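Local coordinates for A151R (African swine fever virus Georgia 2007/1, PDB 7CMA), which is a non-structural viral protein that binds a zinc ion, its biochemical role not firmly established, at residues A[18-23]-A[149-154]; A[30-33]-A[38-41]; A[32-37]-A[128-133]; A[81-86]-A[90-95]. All coordinates share one frame; numbering follows the deposited sequence.

Contact 1 of 4, residues A[18-23]-A[149-154]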
# COMPACT_ATOMS: atom_id res chain seq x y z
N ILE A 18 -11.33 10.39 -2.08
CA ILE A 18 -12.17 11.57 -1.72
C ILE A 18 -11.25 12.75 -1.37
O ILE A 18 -11.55 13.87 -1.82
CB ILE A 18 -13.14 11.25 -0.57
CG1 ILE A 18 -14.29 10.35 -1.04
CG2 ILE A 18 -13.65 12.52 0.08
CD1 ILE A 18 -15.29 9.99 0.04
N GLU A 19 -10.19 12.51 -0.59
CA GLU A 19 -9.23 13.57 -0.19
C GLU A 19 -8.56 14.13 -1.45
O GLU A 19 -8.52 15.36 -1.60
CB GLU A 19 -8.20 13.03 0.80
CG GLU A 19 -7.36 14.12 1.46
CD GLU A 19 -8.08 14.92 2.55
OE1 GLU A 19 -9.26 14.61 2.83
OE2 GLU A 19 -7.47 15.88 3.07
N CYS A 20 -8.12 13.25 -2.35
CA CYS A 20 -7.52 13.64 -3.65
C CYS A 20 -8.50 14.51 -4.44
O CYS A 20 -8.11 15.61 -4.88
CB CYS A 20 -7.13 12.41 -4.46
SG CYS A 20 -6.12 12.80 -5.91
N ILE A 21 -9.75 14.05 -4.60
CA ILE A 21 -10.79 14.80 -5.37
C ILE A 21 -11.05 16.14 -4.67
O ILE A 21 -11.13 17.16 -5.38
CB ILE A 21 -12.08 13.97 -5.52
CG1 ILE A 21 -11.82 12.66 -6.26
CG2 ILE A 21 -13.17 14.80 -6.19
CD1 ILE A 21 -12.95 11.68 -6.19
N TYR A 22 -11.22 16.12 -3.35
CA TYR A 22 -11.49 17.33 -2.53
C TYR A 22 -10.45 18.40 -2.87
O TYR A 22 -10.83 19.56 -3.13
CB TYR A 22 -11.48 16.99 -1.03
CG TYR A 22 -11.45 18.20 -0.12
CD1 TYR A 22 -12.58 18.99 0.04
CD2 TYR A 22 -10.29 18.60 0.50
CE1 TYR A 22 -12.56 20.12 0.84
CE2 TYR A 22 -10.24 19.73 1.30
CZ TYR A 22 -11.39 20.48 1.50
OH TYR A 22 -11.38 21.58 2.30
N HIS A 23 -9.17 18.03 -2.83
CA HIS A 23 -8.03 18.96 -3.03
C HIS A 23 -8.05 19.47 -4.47
O HIS A 23 -7.93 20.69 -4.66
CB HIS A 23 -6.71 18.27 -2.67
CG HIS A 23 -6.52 18.08 -1.19
ND1 HIS A 23 -6.97 19.01 -0.27
CD2 HIS A 23 -5.97 17.07 -0.48
CE1 HIS A 23 -6.71 18.57 0.95
NE2 HIS A 23 -6.09 17.39 0.84
N THR A 149 -6.39 5.20 -10.83
CA THR A 149 -6.65 5.02 -12.28
C THR A 149 -7.88 5.83 -12.70
O THR A 149 -8.03 6.08 -13.91
CB THR A 149 -6.83 3.54 -12.66
OG1 THR A 149 -7.96 3.05 -11.93
CG2 THR A 149 -5.61 2.70 -12.37
N ASN A 150 -8.71 6.25 -11.73
CA ASN A 150 -10.00 6.94 -12.02
C ASN A 150 -9.78 8.45 -12.15
O ASN A 150 -10.75 9.15 -12.46
CB ASN A 150 -11.06 6.64 -10.95
CG ASN A 150 -11.47 5.19 -10.94
OD1 ASN A 150 -12.05 4.70 -11.90
ND2 ASN A 150 -11.05 4.47 -9.91
N ILE A 151 -8.56 8.94 -11.89
CA ILE A 151 -8.20 10.36 -12.14
C ILE A 151 -7.35 10.42 -13.41
O ILE A 151 -6.20 9.94 -13.38
CB ILE A 151 -7.50 11.01 -10.94
CG1 ILE A 151 -8.19 10.64 -9.62
CG2 ILE A 151 -7.42 12.52 -11.14
CD1 ILE A 151 -8.31 11.78 -8.64
N MET A 152 -7.96 10.85 -14.51
CA MET A 152 -7.33 10.84 -15.86
C MET A 152 -6.26 11.93 -15.91
O MET A 152 -5.25 11.71 -16.61
CB MET A 152 -8.39 11.08 -16.94
CG MET A 152 -8.04 10.46 -18.28
SD MET A 152 -9.23 10.91 -19.59
CE MET A 152 -9.98 12.38 -18.90
N SER A 153 -6.54 13.08 -15.30
CA SER A 153 -5.71 14.32 -15.37
C SER A 153 -4.34 14.05 -14.76
O SER A 153 -4.24 13.45 -13.70
CB SER A 153 -6.39 15.48 -14.69
OG SER A 153 -7.24 15.04 -13.65
N PRO A 154 -3.23 14.44 -15.44
CA PRO A 154 -1.91 14.38 -14.83
C PRO A 154 -1.84 15.12 -13.49
O PRO A 154 -2.47 16.16 -13.36
CB PRO A 154 -1.00 15.05 -15.88
CG PRO A 154 -1.73 14.82 -17.19
CD PRO A 154 -3.20 14.90 -16.83

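Contact 2 of 4, residues A[30-33]-A[38-41]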
# COMPACT_ATOMS: atom_id res chain seq x y z
N THR A 30 -12.85 22.93 -11.00
CA THR A 30 -13.62 22.34 -12.12
C THR A 30 -13.18 20.89 -12.36
O THR A 30 -11.97 20.62 -12.35
CB THR A 30 -13.51 23.20 -13.39
OG1 THR A 30 -14.18 22.53 -14.45
CG2 THR A 30 -12.08 23.49 -13.80
N ILE A 31 -14.16 20.00 -12.53
CA ILE A 31 -13.97 18.54 -12.72
C ILE A 31 -14.95 18.06 -13.79
O ILE A 31 -16.15 18.38 -13.68
CB ILE A 31 -14.16 17.78 -11.40
CG1 ILE A 31 -13.04 18.09 -10.39
CG2 ILE A 31 -14.29 16.28 -11.65
CD1 ILE A 31 -12.78 16.99 -9.38
N LEU A 32 -14.42 17.38 -14.81
CA LEU A 32 -15.22 16.69 -15.86
C LEU A 32 -15.39 15.22 -15.47
O LEU A 32 -14.40 14.59 -15.04
CB LEU A 32 -14.51 16.84 -17.20
CG LEU A 32 -14.43 18.26 -17.74
CD1 LEU A 32 -13.61 18.32 -19.03
CD2 LEU A 32 -15.82 18.84 -17.98
N LEU A 33 -16.63 14.71 -15.54
CA LEU A 33 -16.95 13.28 -15.31
C LEU A 33 -17.08 12.57 -16.66
O LEU A 33 -17.81 13.08 -17.53
CB LEU A 33 -18.26 13.21 -14.50
CG LEU A 33 -18.14 13.56 -13.02
CD1 LEU A 33 -18.06 15.07 -12.82
CD2 LEU A 33 -19.30 12.99 -12.23
N ILE A 38 -16.08 9.56 -22.54
CA ILE A 38 -17.07 10.55 -23.05
C ILE A 38 -17.53 11.40 -21.87
O ILE A 38 -17.92 10.81 -20.85
CB ILE A 38 -18.25 9.83 -23.73
CG1 ILE A 38 -17.79 8.95 -24.90
CG2 ILE A 38 -19.32 10.83 -24.16
CD1 ILE A 38 -18.65 7.73 -25.12
N VAL A 39 -17.38 12.73 -21.96
CA VAL A 39 -17.82 13.69 -20.91
C VAL A 39 -19.34 13.60 -20.77
O VAL A 39 -20.03 13.78 -21.78
CB VAL A 39 -17.37 15.13 -21.23
CG1 VAL A 39 -17.86 16.11 -20.18
CG2 VAL A 39 -15.86 15.22 -21.39
N VAL A 40 -19.84 13.28 -19.57
CA VAL A 40 -21.29 13.09 -19.30
C VAL A 40 -21.76 14.17 -18.32
O VAL A 40 -22.95 14.50 -18.35
CB VAL A 40 -21.61 11.67 -18.79
CG1 VAL A 40 -21.40 10.62 -19.88
CG2 VAL A 40 -20.81 11.30 -17.55
N SER A 41 -20.83 14.77 -17.58
CA SER A 41 -21.16 15.81 -16.57
C SER A 41 -19.96 16.73 -16.32
O SER A 41 -18.83 16.39 -16.73
CB SER A 41 -21.65 15.19 -15.29
OG SER A 41 -21.37 13.80 -15.26

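Contact 3 of 4, residues A[32-37]-A[128-133]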
# COMPACT_ATOMS: atom_id res chain seq x y z
N LEU A 32 -14.42 17.38 -14.81
CA LEU A 32 -15.22 16.69 -15.86
C LEU A 32 -15.39 15.22 -15.47
O LEU A 32 -14.40 14.59 -15.04
CB LEU A 32 -14.51 16.84 -17.20
CG LEU A 32 -14.43 18.26 -17.74
CD1 LEU A 32 -13.61 18.32 -19.03
CD2 LEU A 32 -15.82 18.84 -17.98
N LEU A 33 -16.63 14.71 -15.54
CA LEU A 33 -16.95 13.28 -15.31
C LEU A 33 -17.08 12.57 -16.66
O LEU A 33 -17.81 13.08 -17.53
CB LEU A 33 -18.26 13.21 -14.50
CG LEU A 33 -18.14 13.56 -13.02
CD1 LEU A 33 -18.06 15.07 -12.82
CD2 LEU A 33 -19.30 12.99 -12.23
N LEU A 34 -16.30 11.51 -16.86
CA LEU A 34 -16.25 10.76 -18.15
C LEU A 34 -16.68 9.31 -17.92
O LEU A 34 -16.22 8.69 -16.93
CB LEU A 34 -14.84 10.86 -18.73
CG LEU A 34 -14.42 12.24 -19.23
CD1 LEU A 34 -13.61 12.97 -18.17
CD2 LEU A 34 -13.63 12.14 -20.53
N THR A 35 -17.56 8.79 -18.78
CA THR A 35 -17.96 7.36 -18.84
C THR A 35 -17.56 6.78 -20.21
O THR A 35 -17.91 7.41 -21.23
CB THR A 35 -19.45 7.18 -18.52
OG1 THR A 35 -19.68 7.58 -17.17
CG2 THR A 35 -19.93 5.76 -18.70
N LYS A 36 -16.64 5.82 -20.21
CA LYS A 36 -15.97 5.29 -21.44
C LYS A 36 -15.40 6.46 -22.24
O LYS A 36 -15.46 6.42 -23.48
CB LYS A 36 -16.97 4.47 -22.26
CG LYS A 36 -17.51 3.23 -21.56
CD LYS A 36 -18.45 2.41 -22.41
CE LYS A 36 -18.77 1.05 -21.82
NZ LYS A 36 -17.55 0.37 -21.31
N ASN A 37 -14.73 7.39 -21.56
CA ASN A 37 -13.93 8.46 -22.20
C ASN A 37 -14.86 9.34 -23.04
O ASN A 37 -14.40 9.88 -24.06
CB ASN A 37 -12.78 7.88 -23.02
CG ASN A 37 -11.58 8.80 -23.09
OD1 ASN A 37 -11.40 9.65 -22.22
ND2 ASN A 37 -10.76 8.63 -24.11
N GLY A 128 -7.59 18.22 -25.98
CA GLY A 128 -8.60 17.88 -24.97
C GLY A 128 -8.13 16.77 -24.04
O GLY A 128 -7.00 16.29 -24.16
N PRO A 129 -8.92 16.40 -23.01
CA PRO A 129 -8.48 15.44 -22.01
C PRO A 129 -8.36 13.99 -22.51
O PRO A 129 -7.65 13.23 -21.90
CB PRO A 129 -9.57 15.55 -20.94
CG PRO A 129 -10.81 15.95 -21.72
CD PRO A 129 -10.29 16.89 -22.78
N HIS A 130 -9.04 13.63 -23.60
CA HIS A 130 -9.39 12.22 -23.92
C HIS A 130 -8.11 11.38 -24.11
O HIS A 130 -8.12 10.20 -23.70
CB HIS A 130 -10.32 12.15 -25.13
CG HIS A 130 -11.52 13.01 -25.00
ND1 HIS A 130 -12.71 12.56 -24.47
CD2 HIS A 130 -11.70 14.33 -25.25
CE1 HIS A 130 -13.58 13.55 -24.43
NE2 HIS A 130 -12.97 14.65 -24.88
N ILE A 131 -7.04 11.99 -24.63
CA ILE A 131 -5.79 11.26 -25.00
C ILE A 131 -5.08 10.76 -23.73
O ILE A 131 -4.23 9.87 -23.85
CB ILE A 131 -4.87 12.16 -25.86
CG1 ILE A 131 -3.67 11.37 -26.40
CG2 ILE A 131 -4.44 13.40 -25.09
CD1 ILE A 131 -2.73 12.19 -27.27
N PHE A 132 -5.44 11.29 -22.56
CA PHE A 132 -4.79 10.93 -21.28
C PHE A 132 -5.41 9.65 -20.71
O PHE A 132 -4.83 9.08 -19.77
CB PHE A 132 -4.87 12.09 -20.29
CG PHE A 132 -3.97 13.25 -20.62
CD1 PHE A 132 -2.61 13.19 -20.33
CD2 PHE A 132 -4.43 14.31 -21.38
CE1 PHE A 132 -1.78 14.24 -20.66
CE2 PHE A 132 -3.59 15.34 -21.74
CZ PHE A 132 -2.26 15.30 -21.39
N ASN A 133 -6.47 9.15 -21.35
CA ASN A 133 -7.18 7.91 -20.94
C ASN A 133 -6.20 6.73 -20.95
O ASN A 133 -6.28 5.90 -20.05
CB ASN A 133 -8.39 7.64 -21.83
CG ASN A 133 -9.24 6.48 -21.35
OD1 ASN A 133 -9.52 5.57 -22.13
ND2 ASN A 133 -9.67 6.53 -20.10

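Contact 4 of 4, residues A[81-86]-A[90-95]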
# COMPACT_ATOMS: atom_id res chain seq x y z
N ASN A 81 -18.79 8.14 -5.07
CA ASN A 81 -19.95 7.21 -5.09
C ASN A 81 -20.30 6.88 -6.55
O ASN A 81 -20.50 5.68 -6.83
CB ASN A 81 -21.14 7.77 -4.31
CG ASN A 81 -20.94 7.67 -2.81
OD1 ASN A 81 -20.15 6.86 -2.33
ND2 ASN A 81 -21.65 8.49 -2.06
N TRP A 82 -20.14 7.84 -7.45
CA TRP A 82 -20.33 7.66 -8.92
C TRP A 82 -19.23 6.74 -9.47
O TRP A 82 -19.55 5.85 -10.27
CB TRP A 82 -20.35 9.02 -9.63
CG TRP A 82 -20.32 8.94 -11.12
CD1 TRP A 82 -21.38 8.71 -11.95
CD2 TRP A 82 -19.21 9.26 -11.98
NE1 TRP A 82 -20.98 8.78 -13.26
CE2 TRP A 82 -19.66 9.14 -13.31
CE3 TRP A 82 -17.86 9.57 -11.75
CZ2 TRP A 82 -18.81 9.33 -14.40
CZ3 TRP A 82 -17.03 9.78 -12.83
CH2 TRP A 82 -17.50 9.64 -14.14
N ILE A 83 -17.97 6.98 -9.08
CA ILE A 83 -16.81 6.19 -9.59
C ILE A 83 -16.98 4.73 -9.18
O ILE A 83 -16.85 3.85 -10.05
CB ILE A 83 -15.47 6.77 -9.08
CG1 ILE A 83 -15.09 8.06 -9.82
CG2 ILE A 83 -14.37 5.72 -9.18
CD1 ILE A 83 -14.01 8.86 -9.12
N ILE A 84 -17.18 4.47 -7.88
CA ILE A 84 -17.00 3.12 -7.27
C ILE A 84 -18.08 2.17 -7.79
O ILE A 84 -17.84 0.94 -7.76
CB ILE A 84 -17.00 3.21 -5.73
CG1 ILE A 84 -16.30 2.00 -5.11
CG2 ILE A 84 -18.41 3.39 -5.20
CD1 ILE A 84 -14.89 1.77 -5.61
N LYS A 85 -19.16 2.72 -8.36
CA LYS A 85 -20.30 1.93 -8.91
C LYS A 85 -19.88 1.26 -10.23
O LYS A 85 -20.44 0.20 -10.57
CB LYS A 85 -21.52 2.84 -9.14
CG LYS A 85 -22.30 3.22 -7.89
CD LYS A 85 -22.09 2.28 -6.73
CE LYS A 85 -22.76 2.75 -5.46
NZ LYS A 85 -22.05 3.91 -4.85
N ASN A 86 -18.94 1.88 -10.95
CA ASN A 86 -18.54 1.44 -12.31
C ASN A 86 -17.09 1.84 -12.55
O ASN A 86 -16.80 2.66 -13.42
CB ASN A 86 -19.48 2.02 -13.37
CG ASN A 86 -19.23 1.45 -14.75
OD1 ASN A 86 -18.48 0.49 -14.89
ND2 ASN A 86 -19.82 2.05 -15.76
N ASN A 90 -15.71 4.83 -15.32
CA ASN A 90 -16.00 6.17 -14.74
C ASN A 90 -14.69 6.82 -14.27
O ASN A 90 -14.11 6.35 -13.26
CB ASN A 90 -17.03 6.09 -13.61
CG ASN A 90 -18.43 5.83 -14.11
OD1 ASN A 90 -18.68 5.80 -15.32
ND2 ASN A 90 -19.38 5.75 -13.19
N LYS A 91 -14.24 7.83 -14.99
CA LYS A 91 -12.99 8.58 -14.67
C LYS A 91 -13.31 10.06 -14.61
O LYS A 91 -14.34 10.47 -15.18
CB LYS A 91 -11.92 8.28 -15.72
CG LYS A 91 -11.43 6.85 -15.74
CD LYS A 91 -10.21 6.65 -16.62
CE LYS A 91 -9.88 5.19 -16.86
NZ LYS A 91 -8.66 5.04 -17.67
N ILE A 92 -12.44 10.85 -13.99
CA ILE A 92 -12.66 12.31 -13.83
C ILE A 92 -11.43 13.05 -14.36
O ILE A 92 -10.31 12.52 -14.25
CB ILE A 92 -12.99 12.67 -12.37
CG1 ILE A 92 -11.85 12.30 -11.42
CG2 ILE A 92 -14.30 12.02 -11.95
CD1 ILE A 92 -11.84 13.12 -10.15
N TRP A 93 -11.67 14.21 -14.97
CA TRP A 93 -10.60 15.16 -15.36
C TRP A 93 -10.68 16.40 -14.47
O TRP A 93 -11.74 17.04 -14.44
CB TRP A 93 -10.73 15.52 -16.85
CG TRP A 93 -9.76 16.56 -17.30
CD1 TRP A 93 -9.90 17.91 -17.20
CD2 TRP A 93 -8.44 16.33 -17.84
NE1 TRP A 93 -8.77 18.54 -17.65
CE2 TRP A 93 -7.84 17.60 -18.00
CE3 TRP A 93 -7.70 15.19 -18.14
CZ2 TRP A 93 -6.56 17.75 -18.53
CZ3 TRP A 93 -6.43 15.34 -18.66
CH2 TRP A 93 -5.87 16.60 -18.85
N SER A 94 -9.58 16.78 -13.82
CA SER A 94 -9.55 18.00 -12.98
C SER A 94 -8.78 19.12 -13.70
O SER A 94 -7.62 18.89 -14.08
CB SER A 94 -8.97 17.73 -11.63
OG SER A 94 -9.03 18.90 -10.82
N GLY A 95 -9.37 20.32 -13.74
CA GLY A 95 -8.71 21.55 -14.21
C GLY A 95 -9.15 21.91 -15.62
O GLY A 95 -10.14 21.33 -16.10

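Contact 1 of 4, residues A[18-23]-A[149-154]
Ile-151 reaches across from the C-terminal loop to Cys-20 and Ile-21 on helix 3-28. Its CB carries two branches. CG1 lies beside the backbone N and anti to the carbonyl carbon (chi1 -43°), which sends this branch to the helix. The CG2 methyl makes no close approach to 18-23. CG1 is still about 4.8 Å from Cys-20 SG. CD1 therefore does the touching. It sits 3.6 Å from Cys-20 SG and 4.3 Å from Ile-21 CG1, so one methyl meets two successive residues of the helix. Cys-20 answers with its sulfur, which is anti to its own backbone N (chi1 -169°) and leaves the helix in the direction of the loop. Tyr-146 touches both Cys-20 and Ile-151. Ile-92 and Ile-31 lie against Ile-21 on the sheet side. The loop itself is held by backbone bonds from Asn-150 and Met-152 to Ile-92, and by Arg-135 NH2 bonding to Ile-151 O. The facing groups are a thiol sulfur and aliphatic carbons. Hydrophobic contact is thus what joins the two segments directly, over a small area of 89 Å², while polar bonds to other parts of the chain hold the loop in position.

Contact 2 of 4, residues A[30-33]-A[38-41]
Leu-32 is the first residue of 30-33 to meet the partner strand, and it does so through one methyl. Its CD2 lies 4.1 Å from CG1 of Val-39, the two side chains crossing at a slant. The Val-39 methyl is anti to its own backbone N (chi1 178°), which turns it to the leucine. Leu-33 follows and makes the largest contribution from 30-33. Its N gives a hydrogen bond of 3.0 Å to Ser-41 O. Its O takes two N-H groups. Val-40 N binds it at 2.9 Å and almost straight, at 172°. Ser-41 N adds a weak bond of 3.5 Å to Leu-33 O. The CA-H of Val-39 also points at this oxygen. Val-40 and Ser-41 thus both stand opposite Leu-33, which makes a classic beta bulge in the antiparallel hairpin. Leu-33 and Ser-41 form its hydrogen-bonded pair, with side chains on the same face. There Ser-41 OG lies 3.3 Å from Leu-33 CB and 3.8 Å from Leu-33 CD2. The short segments run at 115° to each other, far from strictly antiparallel. In the five-stranded sheet, strand 30-35 lies between 38-46 and 90-94. Strand 49-55 flanks 38-46 on its far side, where Tyr-52 touches Ser-41 and Phe-55 touches Val-39. Helix 3-28 packs on Ile-31 through Leu-25.

Contact 3 of 4, residues A[32-37]-A[128-133]
His-130 O is gripped by two N-H groups that come from opposite faces of its carbonyl plane. Asn-37 ND2 reaches it across the contact at 3.1 Å, with the oxygen close to the plane of the amide. Asn-133 N binds the same oxygen at 3.1 Å from within the 3-10 turn. A second bond runs the other way. His-130 ND1 donates to Asn-37 O at 3.2 Å and is bent, at 146°. The oxygen lies at the ring edge, near the ring plane. Asn-37 and His-130 are therefore tied by a reciprocal pair, side chain to backbone in each direction. The Asn-37 side chain extends anti to its backbone N (chi1 -150°) and slides past Asn-133, the two amide planes stacked 24° apart. Its ND2 is 3.4 Å from Asn-133 CB. Leu-34 CD2 meets the imidazole obliquely at 4.1 Å from His-130 ND1. Lys-36 and Asn-37, both in left-handed backbone conformation, make the tight turn between strands 30-35 and 38-46. The contact thus joins this hairpin tip to the loop after strand 125-127. Met-152 lies against Leu-34 and Asn-37, and Trp-93 of strand 90-94 packs on Leu-34 and Pro-129.

Contact 4 of 4, residues A[81-86]-A[90-95]
Asn-90 N bonds to Asn-86 O at 3.1 Å, bent at the hydrogen (137°), and the chain comes back so close that the CA atoms of Ile-83 and Asn-90 are 5.2 Å apart. The Asn-90 side chain turns back to the helix. Its ND2 gives a hydrogen bond of 2.9 Å to Trp-82 O, with the donor above the carbonyl plane. The same amide lies flat over one face of the Trp-82 indole, the two planes only 6° apart. Asn-90 CB continues this cover as a CH-pi contact, 3.6 Å from the centroid of the six-membered ring. The indole gets there because its CG leaves anti to the Trp-82 backbone N (chi1 171°). The other end of the amide is held too, since Asn-90 OD1 bonds to Thr-35 OG1. Each end of this buried amide thus has a hydrogen-bond partner, which should fix its rotation. This is a short helix-to-strand connection, by which helix 72-84 passes into 90-94, an outermost strand of the five-stranded antiparallel sheet within this chain. Further along the strand, Lys-91 O approaches the ring edge, 3.4 Å from Trp-82 CH2. Ile-92 CG2 lies obliquely to the ring, 3.6 Å from Trp-82 CZ3, and also meets Ile-83 CD1 at 4.3 Å. Asn-86 CB stands against the Asn-90 amide, the two side chains crossing at about a right angle. Leu-33 and Thr-35 of the neighbouring strand also touch Trp-82.

In the fold
From the N terminus, helix 3-28 leads directly into strand 30-35. Contact 2 closes the first loop, the hairpin of 30-35 with 38-46. Contact 3 starts from the same strand but closes about 90 residues later. Contact 4 closes a short turn inside that loop, after contact 2 has ended. Contact 1 encloses all three, because its second segment lies near the C terminus, beyond the zinc ligands His-109, Cys-116, Cys-139 and Cys-142. Contacts 2 and 4 build adjoining parts of the five-stranded sheet. Contact 3 ties that sheet to the loop after strand 125-127. Contact 1 brings the C-terminal loop to helix 3-28, beside strand 90-94.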